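Side-chain contact in hypothetical protein (Uncultured marine organism, PDB 2OD6), which is of unknown function but forms a dimer with a ferredoxin-like fold and binds a long-chain oxo fatty acid: residues 30-33 with 34-38. Residues are numbered along the deposited sequence; the frame is centred on the assembly and turned at random.
Sequences KTAP and VWVKE. With OHA (10-oxohexadecanoic acid), chain E.
A32 and W35 meet where the indole folds back along its own helix: A32 CA stands over the face of the five-membered ring, 3.7 Å from its centroid and 27° off the normal, a CH-pi contact. W35 CG sits between the backbone N and the carbonyl carbon (chi1 61°), which swings the ring back over the preceding turn, and its NE1 donates a hydrogen bond to V28 O. T31 CB lies at the ring edge, in its plane, the two side chains crossing at about a right angle; the T31 hydroxyl is hydrogen-bonded to A27 O. P33 N cannot bond to the preceding turn, and the helix kinks there. T31 O accepts from both V34 N at 3.0 Å and W35 N at 3.3 Å, with V34 CB 3.5 Å from T31 O; V36 N bonds to A32 O. In this ferredoxin-like fold, helix 18-40 packs over one face of the four-stranded antiparallel sheet, and T31 and W35 line the fatty-acid pocket: ligand C6 lies 3.8 Å from W35 CD1, on the ring face opposite A32. Without the indole, as with an alanine here, V28 O would probably lose its donor and a gap open beside the ligand. On the same face as A32 CA, toward the rim, V36 CG2 lies 3.5 Å above the ring plane and 3.7 Å from A32 CB, and V36 also touches V110 of the second subunit.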
ATOM      1  N   LYS A  30      13.757  -5.821 -14.844  1.00  9.97           N
ATOM      2  CA  LYS A  30      14.923  -6.506 -15.400  1.00 10.19           C
ATOM      3  C   LYS A  30      15.918  -6.960 -14.318  1.00  9.67           C
ATOM      4  O   LYS A  30      16.576  -7.973 -14.501  1.00 10.19           O
ATOM      5  CB  LYS A  30      15.608  -5.654 -16.491  1.00 10.64           C
ATOM      6  CG  LYS A  30      14.797  -5.661 -17.806  1.00 11.06           C
ATOM      7  CD  LYS A  30      15.490  -4.968 -18.916  1.00 19.60           C
ATOM      8  CE  LYS A  30      14.685  -5.004 -20.208  1.00 20.38           C
ATOM      9  NZ  LYS A  30      15.162  -3.868 -21.078  1.00 23.20           N
ATOM     10  N   THR A  31      16.002  -6.238 -13.201  1.00  6.76           N
ATOM     11  CA  THR A  31      16.978  -6.528 -12.145  1.00  8.64           C
ATOM     12  C   THR A  31      16.406  -7.422 -11.040  1.00 10.22           C
ATOM     13  O   THR A  31      17.120  -7.849 -10.110  1.00  7.39           O
ATOM     14  CB  THR A  31      17.528  -5.225 -11.552  1.00  8.24           C
ATOM     15  OG1 THR A  31      16.473  -4.469 -10.949  1.00 11.86           O
ATOM     16  CG2 THR A  31      18.189  -4.382 -12.656  1.00  7.11           C
ATOM     17  N   ALA A  32      15.137  -7.791 -11.185  1.00  8.69           N
ATOM     18  CA  ALA A  32      14.435  -8.595 -10.178  1.00  9.53           C
ATOM     19  C   ALA A  32      15.110  -9.936  -9.859  1.00 13.44           C
ATOM     20  O   ALA A  32      15.079 -10.387  -8.721  1.00 15.19           O
ATOM     21  CB  ALA A  32      12.996  -8.816 -10.623  1.00  9.97           C
ATOM     22  N   PRO A  33      15.697 -10.597 -10.864  1.00 14.31           N
ATOM     23  CA  PRO A  33      16.409 -11.840 -10.564  1.00 16.08           C
ATOM     24  C   PRO A  33      17.515 -11.726  -9.506  1.00 17.05           C
ATOM     25  O   PRO A  33      17.807 -12.718  -8.831  1.00 21.68           O
ATOM     26  CB  PRO A  33      17.000 -12.255 -11.923  1.00 16.27           C
ATOM     27  CG  PRO A  33      16.060 -11.666 -12.916  1.00 15.83           C
ATOM     28  CD  PRO A  33      15.658 -10.335 -12.311  1.00 15.73           C
ATOM     29  N   VAL A  34      18.128 -10.550  -9.388  1.00 13.02           N
ATOM     30  CA  VAL A  34      19.095 -10.268  -8.349  1.00 12.80           C
ATOM     31  C   VAL A  34      18.371  -9.911  -7.044  1.00 12.92           C
ATOM     32  O   VAL A  34      18.471 -10.642  -6.064  1.00 14.02           O
ATOM     33  CB  VAL A  34      20.073  -9.138  -8.789  1.00 11.61           C
ATOM     34  CG1 VAL A  34      21.076  -8.798  -7.666  1.00 10.67           C
ATOM     35  CG2 VAL A  34      20.838  -9.562 -10.063  1.00 15.10           C
ATOM     36  N   TRP A  35      17.620  -8.809  -7.030  1.00 11.47           N
ATOM     37  CA  TRP A  35      17.185  -8.237  -5.763  1.00 11.53           C
ATOM     38  C   TRP A  35      16.075  -9.015  -5.072  1.00 13.62           C
ATOM     39  O   TRP A  35      16.048  -9.063  -3.841  1.00 14.51           O
ATOM     40  CB  TRP A  35      16.857  -6.745  -5.877  1.00 14.04           C
ATOM     41  CG  TRP A  35      15.762  -6.369  -6.805  1.00 14.18           C
ATOM     42  CD1 TRP A  35      15.902  -5.909  -8.082  1.00 15.58           C
ATOM     43  CD2 TRP A  35      14.358  -6.372  -6.529  1.00 15.57           C
ATOM     44  NE1 TRP A  35      14.681  -5.668  -8.633  1.00 18.86           N
ATOM     45  CE2 TRP A  35      13.708  -5.933  -7.704  1.00 18.70           C
ATOM     46  CE3 TRP A  35      13.584  -6.702  -5.405  1.00 13.39           C
ATOM     47  CZ2 TRP A  35      12.316  -5.820  -7.795  1.00 22.51           C
ATOM     48  CZ3 TRP A  35      12.184  -6.602  -5.493  1.00 21.54           C
ATOM     49  CH2 TRP A  35      11.566  -6.166  -6.684  1.00 18.95           C
ATOM     50  N   VAL A  36      15.195  -9.676  -5.830  1.00 13.72           N
ATOM     51  CA  VAL A  36      14.051 -10.363  -5.211  1.00 13.05           C
ATOM     52  C   VAL A  36      14.555 -11.523  -4.369  1.00 12.69           C
ATOM     53  O   VAL A  36      14.174 -11.671  -3.198  1.00 10.88           O
ATOM     54  CB  VAL A  36      12.966 -10.864  -6.236  1.00 15.08           C
ATOM     55  CG1 VAL A  36      11.828 -11.531  -5.494  1.00 15.29           C
ATOM     56  CG2 VAL A  36      12.405  -9.734  -7.069  1.00  8.80           C
ATOM     57  N   LYS A  37      15.459 -12.306  -4.947  1.00 10.79           N
ATOM     58  CA  LYS A  37      16.052 -13.425  -4.260  1.00 12.69           C
ATOM     59  C   LYS A  37      16.704 -12.938  -2.967  1.00 10.56           C
ATOM     60  O   LYS A  37      16.574 -13.574  -1.922  1.00 12.28           O
ATOM     61  CB  LYS A  37      17.101 -14.065  -5.176  1.00 15.64           C
ATOM     62  CG  LYS A  37      17.550 -15.407  -4.790  1.00 22.88           C
ATOM     63  CD  LYS A  37      18.526 -15.995  -5.823  1.00 33.12           C
ATOM     64  CE  LYS A  37      19.931 -15.391  -5.736  1.00 39.32           C
ATOM     65  NZ  LYS A  37      20.086 -14.161  -6.582  1.00 40.49           N
ATOM     66  N   GLU A  38      17.415 -11.817  -3.045  1.00  8.83           N
ATOM     67  CA  GLU A  38      18.152 -11.323  -1.882  1.00  7.06           C
ATOM     68  C   GLU A  38      17.232 -10.883  -0.770  1.00  6.84           C
ATOM     69  O   GLU A  38      17.459 -11.204   0.399  1.00  7.35           O
ATOM     70  CB  GLU A  38      19.081 -10.181  -2.282  1.00  9.29           C
ATOM     71  CG  GLU A  38      20.203 -10.620  -3.172  1.00  8.52           C
ATOM     72  CD  GLU A  38      21.239 -11.511  -2.487  1.00 14.66           C
ATOM     73  OE1 GLU A  38      21.255 -11.628  -1.247  1.00  9.96           O
ATOM     74  OE2 GLU A  38      22.062 -12.087  -3.209  1.00 17.36           O
TER
HETATM   75  O2  OHA E 300      10.920  -1.059   3.094  1.00 14.23           O
HETATM   76  C16 OHA E 300      11.420  -0.103   2.508  1.00 20.78           C
HETATM   77  O3  OHA E 300      11.324   1.051   3.130  1.00 13.67           O
HETATM   78  C15 OHA E 300      12.151  -0.210   1.178  1.00 22.14           C
HETATM   79  C14 OHA E 300      12.226   1.141   0.442  1.00 28.73           C
HETATM   80  C13 OHA E 300      13.176   1.183  -0.780  1.00 34.59           C
HETATM   81  C12 OHA E 300      12.522   1.663  -2.093  1.00 38.11           C
HETATM   82  C11 OHA E 300      13.513   2.187  -3.167  1.00 42.40           C
HETATM   83  C10 OHA E 300      13.290   1.677  -4.606  1.00 43.52           C
HETATM   84  C9  OHA E 300      13.897   0.268  -4.789  1.00 50.66           C
HETATM   85  C8  OHA E 300      13.408  -0.550  -6.008  1.00 49.81           C
HETATM   86  C7  OHA E 300      13.892  -2.004  -5.921  1.00 47.41           C
HETATM   87  O1  OHA E 300      13.244  -2.847  -5.306  1.00 36.52           O
HETATM   88  C6  OHA E 300      15.179  -2.486  -6.554  1.00 42.93           C
HETATM   89  C5  OHA E 300      15.875  -1.432  -7.415  1.00 47.53           C
HETATM   90  C4  OHA E 300      17.109  -2.040  -8.106  1.00 46.80           C
HETATM   91  C3  OHA E 300      17.812  -1.133  -9.135  1.00 44.51           C
HETATM   92  C2  OHA E 300      16.923  -0.574 -10.254  1.00 39.65           C
HETATM   93  C1  OHA E 300      16.873   0.947 -10.189  1.00 38.60           C